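PDB 4HDE: SCO1/SenC family lipoprotein from Bacillus anthracis, which probably binds copper and takes part in the assembly of the cytochrome c oxidase copper centre, as do other SCO1/SenC proteins of thioredoxin-like fold. Local coordinates for residues 57-62 with 92-97; 45-50 with 151-156; 72-77 with 112-117. One frame throughout, in Å; residues are numbered along the deposited sequence.

Contact 1: 57-62 with 92-97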
loop_
_atom_site.group_PDB
_atom_site.type_symbol
_atom_site.label_atom_id
_atom_site.label_comp_id
_atom_site.label_asym_id
_atom_site.label_seq_id
_atom_site.Cartn_x
_atom_site.Cartn_y
_atom_site.Cartn_z
ATOM N N LYS A 57 -0.756 5.874 -11.266
ATOM C CA LYS A 57 -0.089 7.034 -11.851
ATOM C C LYS A 57 1.303 7.170 -11.238
ATOM O O LYS A 57 2.283 7.396 -11.954
ATOM C CB LYS A 57 -0.908 8.301 -11.626
ATOM C CG LYS A 57 -0.263 9.543 -12.233
ATOM C CD LYS A 57 -1.240 10.711 -12.322
ATOM C CE LYS A 57 -0.527 11.994 -12.732
ATOM N NZ LYS A 57 0.177 11.887 -14.043
ATOM N N LEU A 58 1.398 6.989 -9.925
ATOM C CA LEU A 58 2.680 7.026 -9.236
ATOM C C LEU A 58 3.608 5.928 -9.744
ATOM O O LEU A 58 4.799 6.162 -9.933
ATOM C CB LEU A 58 2.468 6.898 -7.725
ATOM C CG LEU A 58 3.716 6.937 -6.846
ATOM C CD1 LEU A 58 4.509 8.210 -7.083
ATOM C CD2 LEU A 58 3.295 6.833 -5.397
ATOM N N GLN A 59 3.070 4.731 -9.957
ATOM C CA GLN A 59 3.843 3.613 -10.482
ATOM C C GLN A 59 4.447 3.959 -11.844
ATOM O O GLN A 59 5.635 3.735 -12.099
ATOM C CB GLN A 59 2.958 2.369 -10.592
ATOM C CG GLN A 59 3.657 1.151 -11.175
ATOM C CD GLN A 59 2.710 -0.004 -11.468
ATOM O OE1 GLN A 59 1.622 0.185 -12.019
ATOM N NE2 GLN A 59 3.142 -1.220 -11.144
ATOM N N LYS A 60 3.627 4.521 -12.729
ATOM C CA LYS A 60 4.071 4.872 -14.066
ATOM C C LYS A 60 5.136 5.976 -14.017
ATOM O O LYS A 60 6.145 5.932 -14.730
ATOM C CB LYS A 60 2.867 5.312 -14.901
ATOM C CG LYS A 60 3.125 5.416 -16.380
ATOM C CD LYS A 60 1.875 5.889 -17.116
ATOM C CE LYS A 60 1.701 5.172 -18.443
ATOM N NZ LYS A 60 1.402 3.726 -18.244
HETATM N N MSE A 61 4.912 6.971 -13.172
HETATM C CA MSE A 61 5.850 8.085 -13.059
HETATM C C MSE A 61 7.187 7.625 -12.490
HETATM O O MSE A 61 8.250 8.074 -12.933
HETATM C CB MSE A 61 5.244 9.201 -12.207
HETATM C CG MSE A 61 4.080 9.914 -12.886
HETATM SE SE MSE A 61 3.218 11.255 -11.770
HETATM C CE MSE A 61 4.597 12.643 -11.806
ATOM N N ALA A 62 7.141 6.732 -11.511
ATOM C CA ALA A 62 8.375 6.222 -10.923
ATOM C C ALA A 62 9.180 5.441 -11.952
ATOM O O ALA A 62 10.405 5.587 -12.031
ATOM C CB ALA A 62 8.073 5.363 -9.695
ATOM N N LYS A 92 -7.769 -3.778 -13.692
ATOM C CA LYS A 92 -8.429 -2.624 -14.284
ATOM C C LYS A 92 -7.495 -1.422 -14.376
ATOM O O LYS A 92 -7.573 -0.623 -15.315
ATOM C CB LYS A 92 -9.663 -2.251 -13.468
ATOM C CG LYS A 92 -10.328 -0.971 -13.944
ATOM C CD LYS A 92 -11.696 -0.781 -13.308
ATOM C CE LYS A 92 -12.347 0.489 -13.828
ATOM N NZ LYS A 92 -13.821 0.359 -13.969
ATOM N N PHE A 93 -6.605 -1.310 -13.400
ATOM C CA PHE A 93 -5.857 -0.076 -13.167
ATOM C C PHE A 93 -4.462 -0.028 -13.750
ATOM O O PHE A 93 -3.924 1.054 -13.960
ATOM C CB PHE A 93 -5.772 0.184 -11.667
ATOM C CG PHE A 93 -7.111 0.314 -11.015
ATOM C CD1 PHE A 93 -7.816 1.507 -11.051
ATOM C CD2 PHE A 93 -7.690 -0.779 -10.389
ATOM C CE1 PHE A 93 -9.066 1.605 -10.449
ATOM C CE2 PHE A 93 -8.931 -0.685 -9.791
ATOM C CZ PHE A 93 -9.622 0.507 -9.822
ATOM N N THR A 94 -3.859 -1.192 -13.951
ATOM C CA THR A 94 -2.488 -1.251 -14.428
ATOM C C THR A 94 -2.236 -2.552 -15.169
ATOM O O THR A 94 -2.880 -3.559 -14.891
ATOM C CB THR A 94 -1.471 -1.103 -13.277
ATOM O OG1 THR A 94 -0.146 -1.089 -13.826
ATOM C CG2 THR A 94 -1.599 -2.243 -12.277
ATOM N N GLU A 95 -1.306 -2.509 -16.117
ATOM C CA GLU A 95 -0.847 -3.707 -16.811
ATOM C C GLU A 95 0.481 -4.197 -16.243
ATOM O O GLU A 95 1.076 -5.144 -16.759
ATOM C CB GLU A 95 -0.709 -3.434 -18.307
ATOM C CG GLU A 95 -2.030 -3.088 -18.959
ATOM C CD GLU A 95 -1.940 -3.018 -20.462
ATOM O OE1 GLU A 95 -1.134 -2.218 -20.974
ATOM O OE2 GLU A 95 -2.679 -3.770 -21.129
ATOM N N ASP A 96 0.946 -3.545 -15.184
ATOM C CA ASP A 96 2.217 -3.885 -14.568
ATOM C C ASP A 96 2.021 -4.245 -13.099
ATOM O O ASP A 96 1.739 -3.382 -12.274
ATOM C CB ASP A 96 3.186 -2.705 -14.704
ATOM C CG ASP A 96 4.586 -3.023 -14.198
ATOM O OD1 ASP A 96 4.863 -4.190 -13.843
ATOM O OD2 ASP A 96 5.423 -2.096 -14.175
ATOM N N THR A 97 2.160 -5.523 -12.769
ATOM C CA THR A 97 2.163 -5.930 -11.370
ATOM C C THR A 97 3.481 -6.591 -10.961
ATOM O O THR A 97 3.577 -7.203 -9.898
ATOM C CB THR A 97 0.966 -6.836 -11.016
ATOM O OG1 THR A 97 0.947 -7.972 -11.884
ATOM C CG2 THR A 97 -0.338 -6.067 -11.173
#
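Q59 reaches from helix 48-64 to the backbone and side chain of the loop between helix 83-90 and strand 100-103, a join of helix and connecting loop within the thioredoxin-like fold. The loop is shaped by an ST turn, in which T94 OG1 accepts a hydrogen bond from D96 N at 3.0 Å. The same hydroxyl donates to Q59 OE1, with OG1 and OE1 2.8 Å apart, so one oxygen both closes the turn and meets the helix. CG of Q59 is anti to the backbone N (chi1 178°), and the chain runs on extended, delivering the carboxamide to the loop. On the other side of the carboxamide, Q59 NE2 donates to D96 O at 2.8 Å with a fairly straight N-H...O angle of 161°. A further bond from NE2 to N99 OD1 gives the amide three polar partners, which should fix its rotation and satisfy a buried group. Around this tight centre W100 touches both Q59 and T94, and F71 lies against Q59 as well.

The side at D96, which is partly exposed, is looser. There the D96 carboxylate merely flanks the amide, its CG 3.8 Å from Q59 NE2, while OD1 turns to the hydroxyl of S98. Although the D96 carbonyl oxygen lies close to the plane of the Q59 amide, NE2 stands above the plane of that carbonyl, 42° out of it.

Contact 2: 45-50 with 151-156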
loop_
_atom_site.group_PDB
_atom_site.type_symbol
_atom_site.label_atom_id
_atom_site.label_comp_id
_atom_site.label_asym_id
_atom_site.label_seq_id
_atom_site.Cartn_x
_atom_site.Cartn_y
_atom_site.Cartn_z
ATOM N N GLN A 45 -17.207 1.311 -2.456
ATOM C CA GLN A 45 -18.095 2.059 -3.346
ATOM C C GLN A 45 -17.686 3.526 -3.460
ATOM O O GLN A 45 -18.340 4.318 -4.151
ATOM C CB GLN A 45 -19.539 1.951 -2.862
ATOM C CG GLN A 45 -20.081 0.537 -2.899
ATOM C CD GLN A 45 -21.480 0.435 -2.329
ATOM O OE1 GLN A 45 -21.901 1.273 -1.527
ATOM N NE2 GLN A 45 -22.213 -0.592 -2.743
ATOM N N THR A 46 -16.597 3.887 -2.789
ATOM C CA THR A 46 -16.136 5.272 -2.815
ATOM C C THR A 46 -14.676 5.446 -3.261
ATOM O O THR A 46 -14.394 5.543 -4.453
ATOM C CB THR A 46 -16.426 6.018 -1.469
ATOM O OG1 THR A 46 -15.684 5.416 -0.398
ATOM C CG2 THR A 46 -17.921 5.986 -1.131
ATOM N N VAL A 47 -13.749 5.481 -2.315
ATOM C CA VAL A 47 -12.433 6.028 -2.615
ATOM C C VAL A 47 -11.368 5.043 -3.081
ATOM O O VAL A 47 -10.332 5.468 -3.569
ATOM C CB VAL A 47 -11.856 6.836 -1.432
ATOM C CG1 VAL A 47 -12.768 8.003 -1.089
ATOM C CG2 VAL A 47 -11.640 5.936 -0.226
ATOM N N CYS A 48 -11.591 3.739 -2.943
ATOM C CA CYS A 48 -10.510 2.806 -3.272
ATOM C C CYS A 48 -10.159 2.750 -4.763
ATOM O O CYS A 48 -8.976 2.687 -5.112
ATOM C CB CYS A 48 -10.753 1.416 -2.681
ATOM S SG CYS A 48 -10.663 1.379 -0.856
ATOM N N PRO A 49 -11.172 2.759 -5.651
ATOM C CA PRO A 49 -10.759 2.796 -7.066
ATOM C C PRO A 49 -9.947 4.056 -7.452
ATOM O O PRO A 49 -8.896 3.903 -8.085
ATOM C CB PRO A 49 -12.094 2.673 -7.825
ATOM C CG PRO A 49 -12.989 1.930 -6.858
ATOM C CD PRO A 49 -12.614 2.478 -5.501
ATOM N N PRO A 50 -10.385 5.266 -7.054
ATOM C CA PRO A 50 -9.507 6.405 -7.379
ATOM C C PRO A 50 -8.148 6.347 -6.676
ATOM O O PRO A 50 -7.160 6.741 -7.283
ATOM C CB PRO A 50 -10.304 7.632 -6.938
ATOM C CG PRO A 50 -11.473 7.121 -6.169
ATOM C CD PRO A 50 -11.707 5.690 -6.560
ATOM N N SER A 151 -1.435 12.155 0.983
ATOM C CA SER A 151 -2.803 11.782 0.645
ATOM C C SER A 151 -2.863 10.918 -0.614
ATOM O O SER A 151 -2.281 11.249 -1.647
ATOM C CB SER A 151 -3.698 13.005 0.471
ATOM O OG SER A 151 -5.021 12.592 0.146
ATOM N N GLY A 152 -3.596 9.812 -0.528
ATOM C CA GLY A 152 -3.810 8.962 -1.683
ATOM C C GLY A 152 -5.070 9.299 -2.454
ATOM O O GLY A 152 -5.364 8.666 -3.462
ATOM N N ILE A 153 -5.823 10.292 -1.991
ATOM C CA ILE A 153 -7.138 10.545 -2.567
ATOM C C ILE A 153 -7.387 12.013 -2.920
ATOM O O ILE A 153 -8.136 12.315 -3.844
ATOM C CB ILE A 153 -8.269 10.021 -1.639
ATOM C CG1 ILE A 153 -9.630 10.121 -2.329
ATOM C CG2 ILE A 153 -8.288 10.774 -0.317
ATOM C CD1 ILE A 153 -9.825 9.131 -3.460
ATOM N N SER A 154 -6.762 12.922 -2.186
ATOM C CA SER A 154 -6.986 14.346 -2.401
ATOM C C SER A 154 -5.677 15.057 -2.716
ATOM O O SER A 154 -4.803 15.177 -1.858
ATOM C CB SER A 154 -7.639 14.967 -1.164
ATOM O OG SER A 154 -7.901 16.346 -1.362
ATOM N N ASN A 155 -5.542 15.517 -3.954
ATOM C CA ASN A 155 -4.335 16.213 -4.379
ATOM C C ASN A 155 -3.060 15.436 -4.056
ATOM O O ASN A 155 -2.132 15.975 -3.462
ATOM C CB ASN A 155 -4.280 17.600 -3.740
ATOM C CG ASN A 155 -3.204 18.475 -4.343
ATOM O OD1 ASN A 155 -2.777 18.264 -5.481
ATOM N ND2 ASN A 155 -2.762 19.469 -3.584
ATOM N N THR A 156 -3.031 14.165 -4.427
ATOM C CA THR A 156 -1.836 13.356 -4.224
ATOM C C THR A 156 -0.608 14.106 -4.768
ATOM O O THR A 156 -0.590 14.508 -5.933
ATOM C CB THR A 156 -1.984 11.995 -4.911
ATOM O OG1 THR A 156 -3.098 11.296 -4.339
ATOM C CG2 THR A 156 -0.725 11.165 -4.739
#
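S151 OG is gripped by two backbone amides, from S154 N at 2.9 Å and from I153 N at 3.2 Å, and this double hold sets the bend that presents I153 to V47 and P50. The pair of bonds makes both an ST motif and an ST turn. A second tie closes the bend, where T156 OG1 donates to S151 O over 2.8 Å.

From this braced loop the I153 side chain extends toward segment 45-50. A chi1 of -172° swings CG1 opposite the backbone N, and its terminal methyl, CD1, does most of the touching. I153 CD1 lies 3.7 Å from V47 CB and 3.8 Å from P50 CG, filling the angle between the two residues. The V47 and I153 side chains cross at about a right angle, whereas P50 and I153 run side by side and point the same way.

Segment 45-50 leads into helix 48-64 of the thioredoxin-like fold and carries C48, the second cysteine of the CxxxC motif characteristic of Sco proteins. C48 touches H133; in relatives the corresponding cysteine and histidine are copper ligands. The CB of C48 points away from the loop, so I153 packs on the outer flank of the motif. T135 contacts both V47 and I153, and its backbone pairs with that of G152. The carbonyl oxygen of G152 takes a hydrogen bond from N54 ND2, about one turn beyond P50.

Contact 3: 72-77 with 112-117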
loop_
_atom_site.group_PDB
_atom_site.type_symbol
_atom_site.label_atom_id
_atom_site.label_comp_id
_atom_site.label_asym_id
_atom_site.label_seq_id
_atom_site.Cartn_x
_atom_site.Cartn_y
_atom_site.Cartn_z
ATOM N N VAL A 72 2.548 -1.792 -2.499
ATOM C CA VAL A 72 1.837 -2.785 -1.703
ATOM C C VAL A 72 0.501 -2.214 -1.278
ATOM O O VAL A 72 0.436 -1.125 -0.716
ATOM C CB VAL A 72 2.646 -3.185 -0.449
ATOM C CG1 VAL A 72 1.860 -4.161 0.434
ATOM C CG2 VAL A 72 3.990 -3.784 -0.852
ATOM N N SER A 73 -0.564 -2.961 -1.556
ATOM C CA SER A 73 -1.905 -2.598 -1.098
ATOM C C SER A 73 -2.414 -3.681 -0.160
ATOM O O SER A 73 -2.526 -4.839 -0.559
ATOM C CB SER A 73 -2.870 -2.483 -2.279
ATOM O OG SER A 73 -2.439 -1.484 -3.205
ATOM N N PHE A 74 -2.736 -3.314 1.074
ATOM C CA PHE A 74 -3.270 -4.272 2.039
ATOM C C PHE A 74 -4.786 -4.248 1.982
ATOM O O PHE A 74 -5.375 -3.171 2.119
ATOM C CB PHE A 74 -2.861 -3.913 3.474
ATOM C CG PHE A 74 -1.377 -3.891 3.717
ATOM C CD1 PHE A 74 -0.694 -5.061 4.014
ATOM C CD2 PHE A 74 -0.675 -2.695 3.698
ATOM C CE1 PHE A 74 0.668 -5.049 4.254
ATOM C CE2 PHE A 74 0.704 -2.677 3.939
ATOM C CZ PHE A 74 1.365 -3.861 4.224
ATOM N N SER A 75 -5.428 -5.407 1.844
ATOM C CA SER A 75 -6.882 -5.447 1.939
ATOM C C SER A 75 -7.347 -5.293 3.383
ATOM O O SER A 75 -6.855 -5.973 4.297
ATOM C CB SER A 75 -7.459 -6.746 1.375
ATOM O OG SER A 75 -8.864 -6.801 1.627
ATOM N N VAL A 76 -8.309 -4.397 3.588
ATOM C CA VAL A 76 -8.952 -4.258 4.888
ATOM C C VAL A 76 -10.288 -4.985 4.944
ATOM O O VAL A 76 -11.048 -4.810 5.892
ATOM C CB VAL A 76 -9.125 -2.783 5.290
ATOM C CG1 VAL A 76 -7.761 -2.107 5.397
ATOM C CG2 VAL A 76 -10.018 -2.049 4.291
ATOM N N ASP A 77 -10.569 -5.810 3.944
ATOM C CA ASP A 77 -11.758 -6.655 3.974
ATOM C C ASP A 77 -11.391 -8.087 3.581
ATOM O O ASP A 77 -11.922 -8.620 2.616
ATOM C CB ASP A 77 -12.820 -6.082 3.026
ATOM C CG ASP A 77 -14.196 -6.687 3.236
ATOM O OD1 ASP A 77 -14.458 -7.261 4.319
ATOM O OD2 ASP A 77 -15.025 -6.570 2.313
ATOM N N THR A 112 -6.758 -5.173 11.425
ATOM C CA THR A 112 -7.127 -4.053 12.282
ATOM C C THR A 112 -5.972 -3.703 13.226
ATOM O O THR A 112 -5.607 -2.532 13.381
ATOM C CB THR A 112 -8.399 -4.372 13.082
ATOM O OG1 THR A 112 -9.489 -4.548 12.166
ATOM C CG2 THR A 112 -8.726 -3.248 14.061
ATOM N N LYS A 113 -5.382 -4.720 13.842
ATOM C CA LYS A 113 -4.266 -4.506 14.748
ATOM C C LYS A 113 -3.045 -4.012 13.975
ATOM O O LYS A 113 -2.346 -3.105 14.420
ATOM C CB LYS A 113 -3.924 -5.792 15.509
ATOM C CG LYS A 113 -2.827 -5.617 16.546
ATOM C CD LYS A 113 -2.351 -6.955 17.080
ATOM C CE LYS A 113 -1.185 -6.780 18.042
ATOM N NZ LYS A 113 -0.022 -6.105 17.385
ATOM N N PHE A 114 -2.798 -4.605 12.812
ATOM C CA PHE A 114 -1.637 -4.262 11.996
ATOM C C PHE A 114 -1.700 -2.796 11.569
ATOM O O PHE A 114 -0.716 -2.063 11.668
ATOM C CB PHE A 114 -1.598 -5.198 10.782
ATOM C CG PHE A 114 -0.461 -4.937 9.825
ATOM C CD1 PHE A 114 0.782 -5.519 10.027
ATOM C CD2 PHE A 114 -0.646 -4.149 8.703
ATOM C CE1 PHE A 114 1.822 -5.299 9.128
ATOM C CE2 PHE A 114 0.388 -3.932 7.800
ATOM C CZ PHE A 114 1.624 -4.506 8.023
ATOM N N SER A 115 -2.861 -2.364 11.097
ATOM C CA SER A 115 -3.041 -0.975 10.689
ATOM C C SER A 115 -2.880 -0.005 11.869
ATOM O O SER A 115 -2.240 1.048 11.738
ATOM C CB SER A 115 -4.406 -0.807 10.019
ATOM O OG SER A 115 -4.608 0.525 9.573
ATOM N N LYS A 116 -3.432 -0.372 13.024
ATOM C CA LYS A 116 -3.324 0.444 14.229
ATOM C C LYS A 116 -1.874 0.588 14.691
ATOM O O LYS A 116 -1.409 1.691 14.981
ATOM C CB LYS A 116 -4.167 -0.162 15.360
ATOM C CG LYS A 116 -3.893 0.409 16.746
ATOM C CD LYS A 116 -4.786 -0.226 17.819
ATOM C CE LYS A 116 -4.356 -1.650 18.171
ATOM N NZ LYS A 116 -3.203 -1.703 19.124
ATOM N N ASP A 117 -1.164 -0.532 14.761
ATOM C CA ASP A 117 0.135 -0.563 15.418
ATOM C C ASP A 117 1.270 -0.076 14.536
ATOM O O ASP A 117 2.271 0.444 15.038
ATOM C CB ASP A 117 0.437 -1.973 15.931
ATOM C CG ASP A 117 -0.336 -2.308 17.189
ATOM O OD1 ASP A 117 -1.005 -1.401 17.726
ATOM O OD2 ASP A 117 -0.265 -3.467 17.650
#
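F114 lays the CE2 corner of its ring over one face of F74, offset toward the rim where CE1 and CZ lie. CE2 of F114 is 3.7 Å from CZ of F74, and the neighbouring F114 CZ follows at 3.9 Å from the same atom. The ring centroids are 5.0 Å apart and the planes are inclined at 56°, an oblique meeting that fits neither a stack nor a T-shaped pair. Turned to the far side of CB from its own backbone N (chi1 179°), the F114 ring leaves helix 108-119 toward strand 70-75, joining a helix to the central mixed sheet of the thioredoxin-like fold. The opposite face of F74 is covered within its own strand by V72 CG1, so the ring is held between a methyl and another ring.

More aromatics widen this core: F39 meets F74, and F15 and F17 each meet F114 edge-to-face. On the helix D117 receives the ammonium groups of K113 and K116 in a salt-bridge network that takes no part in the ring contact. Between strand and helix the joining force is therefore apolar contact and dispersion between two buried rings, without a polar bond from one segment to the other.

Overall arrangement
Contacts 1 and 2 lie on one helix of the thioredoxin-like fold, contact 3 on the sheet and another helix. Contacts 1 and 2 share helix 48-64, with centres about 15 Å apart, and they touch where F93 of the 92-97 loop packs against P49. Contact 3 joins strand 70-75 of the mixed sheet to helix 108-119, across the chain's centre from contact 1, about 22 Å from contact 1 and 17 Å from contact 2 between centres. Along the chain contacts 1 and 3 interleave, and contact 2 spans both. All three tie parts distant along the chain; contacts 1 and 2 do so at the helix into which 45-50, carrying part of the cysteine motif, runs.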